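Local coordinates for protein ribose 5-phosphate isomerase, putative (PDB 6FXS) that probably catalyses the reversible interconversion of ribose 5-phosphate and ribulose 5-phosphate, as an isomerase of the RpiB/LacAB family, at residues Arg45-Glu50 with Ile143-Leu148; Pro35-Ile40 with Pro53-Pro58; Arg75-Gly80 with Asp124-Cys129; Thr150-Ser153 with His158-Arg161. All blocks are in the same frame, centred on the assembly; numbering follows the deposited sequence.

Contact 1 of 4, residues Arg45-Glu50 with Ile143-Leu148; sequences REAGEE and IIMTFL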
loop_
_atom_site.group_PDB
_atom_site.type_symbol
_atom_site.label_atom_id
_atom_site.label_comp_id
_atom_site.label_asym_id
_atom_site.label_seq_id
_atom_site.Cartn_x
_atom_site.Cartn_y
_atom_site.Cartn_z
ATOM N N ARG B 45 -13.149 3.773 -19.905
ATOM C CA ARG B 45 -14.521 3.818 -20.458
ATOM C C ARG B 45 -15.498 3.523 -19.315
ATOM O O ARG B 45 -16.558 4.123 -19.231
ATOM C CB ARG B 45 -14.713 2.772 -21.601
ATOM C CG ARG B 45 -13.791 2.986 -22.778
ATOM C CD ARG B 45 -14.247 2.227 -24.029
ATOM N NE ARG B 45 -14.160 3.193 -25.112
ATOM C CZ ARG B 45 -15.084 4.135 -25.359
ATOM N NH1 ARG B 45 -16.222 4.223 -24.648
ATOM N NH2 ARG B 45 -14.876 4.999 -26.364
ATOM N N GLU B 46 -15.120 2.658 -18.382
ATOM C CA GLU B 46 -15.985 2.498 -17.199
ATOM C C GLU B 46 -16.105 3.701 -16.285
ATOM O O GLU B 46 -17.087 3.804 -15.556
ATOM C CB GLU B 46 -15.497 1.361 -16.371
ATOM C CG GLU B 46 -15.656 0.019 -17.000
ATOM C CD GLU B 46 -15.323 -1.011 -15.927
ATOM O OE1 GLU B 46 -16.217 -1.334 -15.081
ATOM O OE2 GLU B 46 -14.155 -1.433 -15.874
ATOM N N ALA B 47 -15.157 4.637 -16.328
ATOM C CA ALA B 47 -15.233 5.799 -15.478
ATOM C C ALA B 47 -16.403 6.694 -15.895
ATOM O O ALA B 47 -16.853 7.486 -15.099
ATOM C CB ALA B 47 -13.947 6.610 -15.519
ATOM N N GLY B 48 -16.834 6.614 -17.154
ATOM C CA GLY B 48 -18.056 7.348 -17.613
ATOM C C GLY B 48 -18.025 7.545 -19.124
ATOM O O GLY B 48 -16.965 7.521 -19.781
ATOM N N GLU B 49 -19.203 7.757 -19.687
ATOM C CA GLU B 49 -19.372 7.945 -21.141
ATOM C C GLU B 49 -18.647 9.120 -21.726
ATOM O O GLU B 49 -18.219 9.035 -22.826
ATOM C CB GLU B 49 -20.850 8.050 -21.485
ATOM C CG GLU B 49 -21.532 6.687 -21.413
ATOM C CD GLU B 49 -22.366 6.401 -22.661
ATOM O OE1 GLU B 49 -23.331 7.172 -22.921
ATOM O OE2 GLU B 49 -22.042 5.419 -23.372
ATOM N N GLU B 50 -18.464 10.198 -20.971
ATOM C CA GLU B 50 -17.678 11.342 -21.470
ATOM C C GLU B 50 -16.164 11.060 -21.781
ATOM O O GLU B 50 -15.533 11.840 -22.514
ATOM C CB GLU B 50 -17.825 12.537 -20.508
ATOM C CG GLU B 50 -17.067 12.474 -19.178
ATOM C CD GLU B 50 -17.827 11.787 -18.063
ATOM O OE1 GLU B 50 -18.500 10.743 -18.290
ATOM O OE2 GLU B 50 -17.781 12.327 -16.946
ATOM N N ILE B 143 -8.308 3.388 -8.962
ATOM C CA ILE B 143 -7.537 4.613 -9.044
ATOM C C ILE B 143 -7.959 5.406 -10.318
ATOM O O ILE B 143 -8.175 6.609 -10.257
ATOM C CB ILE B 143 -5.984 4.346 -9.100
ATOM C CG1 ILE B 143 -5.418 3.824 -7.730
ATOM C CG2 ILE B 143 -5.219 5.583 -9.580
ATOM C CD1 ILE B 143 -4.103 3.033 -7.862
ATOM N N ILE B 144 -8.007 4.735 -11.465
ATOM C CA ILE B 144 -8.328 5.392 -12.735
ATOM C C ILE B 144 -9.728 6.022 -12.704
ATOM O O ILE B 144 -9.921 7.219 -13.003
ATOM C CB ILE B 144 -8.118 4.403 -13.917
ATOM C CG1 ILE B 144 -6.629 4.273 -14.188
ATOM C CG2 ILE B 144 -8.867 4.879 -15.167
ATOM C CD1 ILE B 144 -6.256 3.001 -14.909
ATOM N N MET B 145 -10.666 5.259 -12.211
ATOM C CA MET B 145 -12.049 5.763 -12.122
ATOM C C MET B 145 -12.120 6.962 -11.199
ATOM O O MET B 145 -12.829 7.967 -11.498
ATOM C CB MET B 145 -13.044 4.663 -11.721
ATOM C CG MET B 145 -13.119 3.572 -12.816
ATOM S SD MET B 145 -14.226 2.201 -12.446
ATOM C CE MET B 145 -15.837 3.019 -12.438
ATOM N N THR B 146 -11.408 6.853 -10.065
ATOM C CA THR B 146 -11.440 7.900 -9.053
ATOM C C THR B 146 -10.732 9.144 -9.631
ATOM O O THR B 146 -11.188 10.270 -9.493
ATOM C CB THR B 146 -10.746 7.411 -7.736
ATOM O OG1 THR B 146 -11.443 6.270 -7.285
ATOM C CG2 THR B 146 -10.779 8.443 -6.648
ATOM N N PHE B 147 -9.575 8.924 -10.242
ATOM C CA PHE B 147 -8.817 10.037 -10.767
ATOM C C PHE B 147 -9.667 10.836 -11.801
ATOM O O PHE B 147 -9.637 12.057 -11.877
ATOM C CB PHE B 147 -7.518 9.521 -11.387
ATOM C CG PHE B 147 -6.525 10.579 -11.693
ATOM C CD1 PHE B 147 -5.667 11.055 -10.693
ATOM C CD2 PHE B 147 -6.446 11.139 -12.944
ATOM C CE1 PHE B 147 -4.691 11.957 -10.975
ATOM C CE2 PHE B 147 -5.479 12.114 -13.234
ATOM C CZ PHE B 147 -4.609 12.538 -12.261
ATOM N N LEU B 148 -10.380 10.108 -12.641
ATOM C CA LEU B 148 -11.151 10.745 -13.739
ATOM C C LEU B 148 -12.389 11.405 -13.215
ATOM O O LEU B 148 -12.771 12.438 -13.764
ATOM C CB LEU B 148 -11.542 9.719 -14.787
ATOM C CG LEU B 148 -10.385 9.167 -15.617
ATOM C CD1 LEU B 148 -10.814 8.034 -16.539
ATOM C CD2 LEU B 148 -9.698 10.264 -16.367
#
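Met-145 turns its side chain to the end of helix 37-46 through two steps: chi1 of -65° lays CG beside its own backbone N, and a bend at chi3 (66°) folds the methyl CE over the backbone of Glu-46. CE comes to 3.4 Å from Glu-46 O, while SD passes 4.2 Å from Glu-46 CB, so the thioether lies alongside the last turn with its methyl group against a carbonyl oxygen. One residue on, Ala-47 aims its CB at helix 137-149. That methyl settles between two side chains about one turn apart on helix 137-149: Leu-148 CD1 lies 3.6 Å from Ala-47 CB, and Met-145 CG is 4.1 Å from the same atom. The backbones come close here, with Ala-47 CA only 4.6 Å from Met-145 CA, which the small alanine side chain allows. Gly-48 then leaves helical geometry with a positive phi (158°) and turns the chain toward strand 51-55.

No hydrogen bond links the two segments. Polar ties run beside them instead, from Glu-46 OE1 to Arg-141 as a salt bridge and from Ala-47 O to the amide of Gln-149. The alanine methyl, the Leu-148 methyl and the thioether thus pack without any directional bond, and direction comes from the salt bridge and the amide-to-carbonyl hydrogen bond at the border.

Contact 2 of 4, residues Pro35-Ile40 with Pro53-Pro58; sequences PIHESI and PVYIGP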
loop_
_atom_site.group_PDB
_atom_site.type_symbol
_atom_site.label_atom_id
_atom_site.label_comp_id
_atom_site.label_asym_id
_atom_site.label_seq_id
_atom_site.Cartn_x
_atom_site.Cartn_y
_atom_site.Cartn_z
ATOM N N PRO B 35 1.508 -5.154 -21.294
ATOM C CA PRO B 35 0.534 -6.279 -21.199
ATOM C C PRO B 35 -0.787 -5.955 -20.543
ATOM O O PRO B 35 -1.694 -6.719 -20.720
ATOM C CB PRO B 35 1.269 -7.329 -20.366
ATOM C CG PRO B 35 2.697 -7.011 -20.597
ATOM C CD PRO B 35 2.806 -5.518 -20.727
ATOM N N ILE B 36 -0.946 -4.824 -19.807
ATOM C CA ILE B 36 -2.249 -4.581 -19.201
ATOM C C ILE B 36 -2.990 -3.399 -19.825
ATOM O O ILE B 36 -4.002 -2.987 -19.264
ATOM C CB ILE B 36 -2.144 -4.409 -17.632
ATOM C CG1 ILE B 36 -1.277 -3.195 -17.271
ATOM C CG2 ILE B 36 -1.709 -5.755 -16.980
ATOM C CD1 ILE B 36 -1.547 -2.603 -15.906
ATOM N N HIS B 37 -2.467 -2.837 -20.934
ATOM C CA HIS B 37 -2.981 -1.597 -21.464
ATOM C C HIS B 37 -4.424 -1.695 -21.907
ATOM O O HIS B 37 -5.189 -0.713 -21.768
ATOM C CB HIS B 37 -2.122 -1.012 -22.578
ATOM C CG HIS B 37 -2.364 -1.643 -23.916
ATOM N ND1 HIS B 37 -1.726 -2.807 -24.310
ATOM C CD2 HIS B 37 -3.227 -1.315 -24.907
ATOM C CE1 HIS B 37 -2.172 -3.146 -25.506
ATOM N NE2 HIS B 37 -3.074 -2.253 -25.893
ATOM N N GLU B 38 -4.849 -2.872 -22.344
ATOM C CA GLU B 38 -6.262 -3.035 -22.746
ATOM C C GLU B 38 -7.207 -2.941 -21.564
ATOM O O GLU B 38 -8.288 -2.366 -21.699
ATOM C CB GLU B 38 -6.523 -4.326 -23.545
ATOM C CG GLU B 38 -5.843 -4.258 -24.924
ATOM C CD GLU B 38 -5.898 -5.548 -25.733
ATOM O OE1 GLU B 38 -6.465 -6.544 -25.275
ATOM O OE2 GLU B 38 -5.346 -5.555 -26.849
ATOM N N SER B 39 -6.796 -3.500 -20.419
ATOM C CA SER B 39 -7.577 -3.318 -19.180
ATOM C C SER B 39 -7.591 -1.788 -18.812
ATOM O O SER B 39 -8.598 -1.277 -18.425
ATOM C CB SER B 39 -7.004 -4.218 -18.058
ATOM O OG SER B 39 -5.721 -3.699 -17.649
ATOM N N ILE B 40 -6.498 -1.068 -18.991
ATOM C CA ILE B 40 -6.479 0.365 -18.646
ATOM C C ILE B 40 -7.505 1.165 -19.501
ATOM O O ILE B 40 -8.267 1.992 -18.992
ATOM C CB ILE B 40 -5.120 0.995 -18.918
ATOM C CG1 ILE B 40 -3.974 0.302 -18.139
ATOM C CG2 ILE B 40 -5.152 2.493 -18.631
ATOM C CD1 ILE B 40 -4.161 0.180 -16.644
ATOM N N PRO B 53 -10.667 7.252 -24.387
ATOM C CA PRO B 53 -9.268 6.875 -24.310
ATOM C C PRO B 53 -8.545 7.013 -25.614
ATOM O O PRO B 53 -9.060 6.553 -26.634
ATOM C CB PRO B 53 -9.333 5.392 -23.907
ATOM C CG PRO B 53 -10.669 4.900 -24.373
ATOM C CD PRO B 53 -11.573 6.083 -24.379
ATOM N N VAL B 54 -7.334 7.561 -25.587
ATOM C CA VAL B 54 -6.478 7.585 -26.731
ATOM C C VAL B 54 -5.156 6.914 -26.348
ATOM O O VAL B 54 -4.225 7.577 -25.784
ATOM C CB VAL B 54 -6.223 9.059 -27.177
ATOM C CG1 VAL B 54 -5.459 9.105 -28.458
ATOM C CG2 VAL B 54 -7.511 9.894 -27.240
ATOM N N TYR B 55 -5.038 5.618 -26.619
ATOM C CA TYR B 55 -3.793 4.872 -26.318
ATOM C C TYR B 55 -2.714 5.156 -27.355
ATOM O O TYR B 55 -2.929 4.834 -28.517
ATOM C CB TYR B 55 -4.054 3.361 -26.268
ATOM C CG TYR B 55 -2.807 2.555 -25.894
ATOM C CD1 TYR B 55 -2.189 2.749 -24.637
ATOM C CD2 TYR B 55 -2.281 1.556 -26.745
ATOM C CE1 TYR B 55 -1.059 2.048 -24.267
ATOM C CE2 TYR B 55 -1.153 0.850 -26.398
ATOM C CZ TYR B 55 -0.547 1.080 -25.125
ATOM O OH TYR B 55 0.597 0.425 -24.727
ATOM N N ILE B 56 -1.571 5.724 -26.961
ATOM C CA ILE B 56 -0.587 6.182 -27.890
ATOM C C ILE B 56 0.609 5.253 -27.992
ATOM O O ILE B 56 1.581 5.611 -28.631
ATOM C CB ILE B 56 -0.082 7.651 -27.673
ATOM C CG1 ILE B 56 0.494 7.888 -26.277
ATOM C CG2 ILE B 56 -1.162 8.700 -27.964
ATOM C CD1 ILE B 56 1.749 7.166 -25.926
ATOM N N GLY B 57 0.571 4.103 -27.340
ATOM C CA GLY B 57 1.623 3.089 -27.523
ATOM C C GLY B 57 2.360 2.759 -26.200
ATOM O O GLY B 57 2.043 3.390 -25.157
ATOM N N PRO B 58 3.274 1.769 -26.200
ATOM C CA PRO B 58 3.618 0.991 -27.397
ATOM C C PRO B 58 2.586 -0.061 -27.796
ATOM O O PRO B 58 1.652 -0.446 -27.045
ATOM C CB PRO B 58 4.971 0.352 -27.033
ATOM C CG PRO B 58 4.875 0.143 -25.521
ATOM C CD PRO B 58 3.899 1.164 -24.989
#
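An offset stack of two aromatic rings, His-37 on Tyr-55, joins the first turn of helix 37-46 to the end of strand 51-55, within the beta-alpha-beta unit that starts at strand 23-29. The ring planes are nearly parallel, inclined by 11°, and their centroids stand 4.2 Å apart. Contact is closest near the rims, where His-37 CD2 lies 3.3 Å from Tyr-55 CE2; the CB of His-37 also rests on the tyrosine, 3.7 Å from Tyr-55 CZ. With chi1 at 81°, the imidazole is swung between its backbone N and carbonyl carbon, which lays it flat over the phenol.

Each ring has a second neighbour on its other face. Glu-38 CG sits 3.5 Å above the histidine plane, toward the rim, and Gly-57 N lies 3.7 Å above the centre of the tyrosine ring, as the chain folds back beneath it toward Pro-58, which follows a cis peptide bond. The phenol closes that turn: Tyr-55 OH donates to Pro-58 O at 2.7 Å, in the carbonyl plane on a lone pair, with a C=O...donor angle of 135°. His-37 is fixed in rotation by its ND1, hydrogen-bonded to Phe-34 O, and it stacks on the Phe-34 ring as well.

Around the pair, Tyr-55 packs on Ile-27 and Ala-29 of strand 23-29, and Ile-40 of the helix reaches Ile-27 and strand 84-89. Ile-56 and Pro-58 meet helix 66-78.

Contact 3 of 4, residues Arg75-Gly80 with Asp124-Cys129; sequences RMVARG and DANVVC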
loop_
_atom_site.group_PDB
_atom_site.type_symbol
_atom_site.label_atom_id
_atom_site.label_comp_id
_atom_site.label_asym_id
_atom_site.label_seq_id
_atom_site.Cartn_x
_atom_site.Cartn_y
_atom_site.Cartn_z
ATOM N N ARG B 75 3.165 15.985 -23.140
ATOM C CA ARG B 75 3.118 17.114 -24.115
ATOM C C ARG B 75 1.727 17.310 -24.683
ATOM O O ARG B 75 1.288 18.444 -24.829
ATOM C CB ARG B 75 4.164 16.931 -25.228
ATOM C CG ARG B 75 5.506 17.274 -24.654
ATOM C CD ARG B 75 6.640 16.953 -25.574
ATOM N NE ARG B 75 7.899 17.334 -24.892
ATOM C CZ ARG B 75 9.049 16.680 -25.032
ATOM N NH1 ARG B 75 9.121 15.594 -25.804
ATOM N NH2 ARG B 75 10.140 17.106 -24.409
ATOM N N MET B 76 1.031 16.212 -24.905
ATOM C CA MET B 76 -0.351 16.255 -25.402
ATOM C C MET B 76 -1.288 16.969 -24.445
ATOM O O MET B 76 -2.144 17.799 -24.831
ATOM C CB MET B 76 -0.899 14.858 -25.636
ATOM C CG MET B 76 -0.356 14.141 -26.853
ATOM S SD MET B 76 -0.984 12.426 -27.066
ATOM C CE MET B 76 -2.693 12.789 -27.469
ATOM N N VAL B 77 -1.162 16.607 -23.180
ATOM C CA VAL B 77 -2.001 17.197 -22.159
ATOM C C VAL B 77 -1.621 18.665 -22.014
ATOM O O VAL B 77 -2.491 19.486 -21.976
ATOM C CB VAL B 77 -1.886 16.412 -20.826
ATOM C CG1 VAL B 77 -2.607 17.138 -19.692
ATOM C CG2 VAL B 77 -2.424 15.011 -20.987
ATOM N N ALA B 78 -0.341 19.002 -22.009
ATOM C CA ALA B 78 0.090 20.383 -21.805
ATOM C C ALA B 78 -0.294 21.305 -22.952
ATOM O O ALA B 78 -0.482 22.491 -22.747
ATOM C CB ALA B 78 1.591 20.451 -21.657
ATOM N N ARG B 79 -0.339 20.751 -24.165
ATOM C CA ARG B 79 -0.721 21.528 -25.320
ATOM C C ARG B 79 -2.210 21.546 -25.476
ATOM O O ARG B 79 -2.695 22.168 -26.393
ATOM C CB ARG B 79 -0.086 20.936 -26.602
ATOM C CG ARG B 79 1.391 21.239 -26.644
ATOM C CD ARG B 79 2.131 20.425 -27.700
ATOM N NE ARG B 79 3.562 20.652 -27.484
ATOM C CZ ARG B 79 4.555 19.926 -27.999
ATOM N NH1 ARG B 79 4.316 18.864 -28.738
ATOM N NH2 ARG B 79 5.809 20.261 -27.734
ATOM N N GLY B 80 -2.959 20.819 -24.664
ATOM C CA GLY B 80 -4.417 20.776 -24.845
ATOM C C GLY B 80 -4.910 19.844 -25.971
ATOM O O GLY B 80 -6.076 19.855 -26.327
ATOM N N ASP B 124 -4.731 19.133 -8.353
ATOM C CA ASP B 124 -5.394 19.199 -9.676
ATOM C C ASP B 124 -4.562 18.446 -10.719
ATOM O O ASP B 124 -4.226 18.975 -11.770
ATOM C CB ASP B 124 -5.536 20.633 -10.100
ATOM C CG ASP B 124 -6.531 20.841 -11.280
ATOM O OD1 ASP B 124 -7.364 19.997 -11.611
ATOM O OD2 ASP B 124 -6.463 21.929 -11.818
ATOM N N ALA B 125 -4.150 17.269 -10.356
ATOM C CA ALA B 125 -3.246 16.501 -11.169
ATOM C C ALA B 125 -3.955 16.226 -12.557
ATOM O O ALA B 125 -5.146 15.869 -12.603
ATOM C CB ALA B 125 -2.854 15.207 -10.486
ATOM N N ASN B 126 -3.171 16.389 -13.609
ATOM C CA ASN B 126 -3.629 16.146 -14.991
ATOM C C ASN B 126 -3.048 14.858 -15.663
ATOM O O ASN B 126 -3.445 14.521 -16.775
ATOM C CB ASN B 126 -3.492 17.440 -15.861
ATOM C CG ASN B 126 -2.133 18.053 -15.844
ATOM O OD1 ASN B 126 -1.113 17.408 -15.461
ATOM N ND2 ASN B 126 -2.056 19.300 -16.313
ATOM N N VAL B 127 -2.098 14.166 -15.013
ATOM C CA VAL B 127 -1.572 12.902 -15.416
ATOM C C VAL B 127 -1.478 11.995 -14.138
ATOM O O VAL B 127 -1.019 12.464 -13.094
ATOM C CB VAL B 127 -0.169 13.037 -16.055
ATOM C CG1 VAL B 127 0.413 11.686 -16.439
ATOM C CG2 VAL B 127 -0.219 13.978 -17.260
ATOM N N VAL B 128 -2.036 10.793 -14.199
ATOM C CA VAL B 128 -1.893 9.781 -13.150
ATOM C C VAL B 128 -0.853 8.739 -13.590
ATOM O O VAL B 128 -0.895 8.256 -14.741
ATOM C CB VAL B 128 -3.229 9.136 -12.773
ATOM C CG1 VAL B 128 -3.874 8.414 -13.949
ATOM C CG2 VAL B 128 -3.049 8.202 -11.586
ATOM N N CYS B 129 0.084 8.390 -12.702
ATOM C CA CYS B 129 1.115 7.424 -13.054
ATOM C C CYS B 129 0.935 6.215 -12.170
ATOM O O CYS B 129 0.603 6.340 -10.924
ATOM C CB CYS B 129 2.489 8.045 -12.847
ATOM S SG CYS B 129 2.795 9.554 -13.778
#
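Asn-126 and Val-127 are the two residues of the 124-129 segment that meet Val-77, near the C-terminal end of helix 66-78. The segment begins at Asp-124, which leaves the preceding helix with a positive phi and pairs its carboxylate with Arg-120 in a salt bridge. Ala-125 carries the chain on in extended form. Asn-126 then turns its side chain to the helix: its CB lies 3.9 Å from Val-77 CG1, and its amide carbon CG is 4.0 Å from that same methyl. Chi1 of 53° places the asparagine CG between backbone N and carbonyl carbon, which leaves the amide crossing the valine at a slant. Both ends of the amide are bonded to backbone, OD1 to the N of Arg-106 and ND2 to the O of Gly-104, so its rotation is fixed while its carbon skeleton gives the valine a surface to lie on.

Val-127 opens the strand and adds a looser touch, with its CG2 4.5 Å from Val-77 CG2. One branch of Val-77 therefore serves the asparagine and the other the valine. The helix finishes just beyond, where Gly-80 at positive phi forms a Schellman motif, its N bonded to Val-77 O at 3.0 Å.

Strand 127-131 lies between strands 84-89 and 107-109 of the parallel sheet. Val-127 and Cys-129 pack on Ala-107, Val-77 also touches Ile-105, and Val-128 is turned to Ile-143 and Phe-147 of helix 137-149.

Contact 4 of 4, residues Thr150-Ser153 with His158-Arg161; sequences TPYS and HTQR. With SO4 (sulfate ion), chain C.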
loop_
_atom_site.group_PDB
_atom_site.type_symbol
_atom_site.label_atom_id
_atom_site.label_comp_id
_atom_site.label_asym_id
_atom_site.label_seq_id
_atom_site.Cartn_x
_atom_site.Cartn_y
_atom_site.Cartn_z
ATOM N N THR B 150 -12.959 12.538 -9.997
ATOM C CA THR B 150 -12.774 13.494 -8.905
ATOM C C THR B 150 -12.406 14.861 -9.396
ATOM O O THR B 150 -11.425 15.031 -10.151
ATOM C CB THR B 150 -11.753 12.931 -7.864
ATOM O OG1 THR B 150 -12.186 11.631 -7.358
ATOM C CG2 THR B 150 -11.574 13.895 -6.736
ATOM N N PRO B 151 -13.118 15.897 -8.912
ATOM C CA PRO B 151 -12.811 17.278 -9.292
ATOM C C PRO B 151 -11.708 17.884 -8.361
ATOM O O PRO B 151 -11.424 17.318 -7.287
ATOM C CB PRO B 151 -14.156 18.021 -9.068
ATOM C CG PRO B 151 -14.717 17.269 -7.853
ATOM C CD PRO B 151 -14.389 15.805 -8.159
ATOM N N TYR B 152 -11.105 18.977 -8.815
ATOM C CA TYR B 152 -10.249 19.816 -8.034
ATOM C C TYR B 152 -11.096 20.491 -6.944
ATOM O O TYR B 152 -12.236 20.818 -7.195
ATOM C CB TYR B 152 -9.615 20.886 -8.922
ATOM C CG TYR B 152 -8.722 21.880 -8.189
ATOM C CD1 TYR B 152 -7.646 21.451 -7.384
ATOM C CD2 TYR B 152 -8.885 23.232 -8.397
ATOM C CE1 TYR B 152 -6.808 22.351 -6.766
ATOM C CE2 TYR B 152 -8.068 24.146 -7.754
ATOM C CZ TYR B 152 -6.985 23.710 -6.949
ATOM O OH TYR B 152 -6.138 24.692 -6.357
ATOM N N SER B 153 -10.593 20.592 -5.711
ATOM C CA SER B 153 -11.411 21.202 -4.612
ATOM C C SER B 153 -11.775 22.696 -4.814
ATOM O O SER B 153 -12.760 23.158 -4.263
ATOM C CB SER B 153 -10.793 20.991 -3.224
ATOM O OG SER B 153 -9.793 21.984 -3.089
ATOM N N HIS B 158 -4.659 25.886 -2.232
ATOM C CA HIS B 158 -4.030 24.925 -3.191
ATOM C C HIS B 158 -3.709 25.638 -4.476
ATOM O O HIS B 158 -2.620 25.449 -5.052
ATOM C CB HIS B 158 -4.915 23.698 -3.448
ATOM C CG HIS B 158 -5.318 23.013 -2.206
ATOM N ND1 HIS B 158 -4.400 22.617 -1.251
ATOM C CD2 HIS B 158 -6.547 22.745 -1.684
ATOM C CE1 HIS B 158 -5.038 22.157 -0.187
ATOM N NE2 HIS B 158 -6.345 22.227 -0.422
ATOM N N THR B 159 -4.611 26.511 -4.933
ATOM C CA THR B 159 -4.298 27.267 -6.142
ATOM C C THR B 159 -2.973 28.043 -6.022
ATOM O O THR B 159 -2.188 28.036 -6.952
ATOM C CB THR B 159 -5.462 28.187 -6.541
ATOM O OG1 THR B 159 -6.588 27.336 -6.790
ATOM C CG2 THR B 159 -5.103 28.945 -7.873
ATOM N N GLN B 160 -2.747 28.745 -4.926
ATOM C CA GLN B 160 -1.480 29.481 -4.721
ATOM C C GLN B 160 -0.266 28.561 -4.757
ATOM O O GLN B 160 0.766 28.922 -5.271
ATOM C CB GLN B 160 -1.505 30.237 -3.404
ATOM C CG GLN B 160 -2.334 31.501 -3.527
ATOM C CD GLN B 160 -2.331 32.343 -2.271
ATOM O OE1 GLN B 160 -3.357 32.935 -1.951
ATOM N NE2 GLN B 160 -1.195 32.415 -1.564
ATOM N N ARG B 161 -0.409 27.377 -4.180
ATOM C CA ARG B 161 0.645 26.361 -4.269
ATOM C C ARG B 161 0.937 25.981 -5.696
ATOM O O ARG B 161 2.098 25.972 -6.142
ATOM C CB ARG B 161 0.280 25.141 -3.393
ATOM C CG ARG B 161 0.395 25.498 -1.948
ATOM C CD ARG B 161 -0.377 24.647 -0.992
ATOM N NE ARG B 161 -0.473 25.320 0.317
ATOM C CZ ARG B 161 -1.287 24.908 1.289
ATOM N NH1 ARG B 161 -2.048 23.859 1.103
ATOM N NH2 ARG B 161 -1.346 25.530 2.447
HETATM S S SO4 C . -3.865 23.124 4.318
HETATM O O1 SO4 C . -3.332 21.947 5.015
HETATM O O2 SO4 C . -3.814 22.658 2.926
HETATM O O3 SO4 C . -3.136 24.415 4.480
HETATM O O4 SO4 C . -5.225 23.528 4.820
#
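The hydroxyl of Tyr-152 comes up against the backbone of helix 156-169, ending 2.8 Å from Thr-159 N without a hydrogen bond, because the angle is poor. Its bond goes instead to the side chain of the same residue: Tyr-152 OH and Thr-159 OG1 are 2.7 Å apart, and either may be the donor. The threonine oxygen lies at the edge of the phenol ring and in its plane, with the two side chains crossing at about a right angle. Thr-159 chi1 of -61° keeps OG1 beside its own backbone N, which is why one phenol oxygen meets both atoms. His-158 CB comes within 3.3 Å of Tyr-152 OH. The imidazole also meets the loop: Ser-153 OG, bonded to Glu-155, lies 3.6 Å from His-158 CD2, near the ring plane.

Arg-161 presents its guanidinium edge to a sulfate ion, with NH1 to sulfate O2 at 2.8 Å and NH2 to sulfate O3 at 2.9 Å, both nearly straight. Its NE forms a salt bridge with an acidic side chain of a neighbouring subunit. Arg-157 and that subunit also hold the anion. In RpiB enzymes, arginines of this helix bind substrate phosphate across the subunit interface; the sulfate, probably from the crystallisation liquor, is consistent with such a site. The chemistry thus divides: a hydroxyl-hydroxyl hydrogen bond fixes the helix start to its loop, and paired N-H groups face the anion.

From the N terminus, contact 2 closes first, a short loop between helix 37-46 and strand 51-55. Contact 1 opens within that loop, at the end of the same helix, and closes much later on helix 137-149, so the two cross. Nested inside contact 1 is contact 3, which joins helix 66-78 to strand 127-131; it follows contact 2 in series and touches it where Ile-56 meets Met-76. Phe-147 and Ile-143 of contact 1 pack on Ala-125, Val-127 and Val-128 of contact 3. Contact 4 comes last, tying the C-terminal helix to its preceding loop; it touches contact 3 through Asp-124 and Tyr-152, but lies about 28 Å from contact 2, centre to centre.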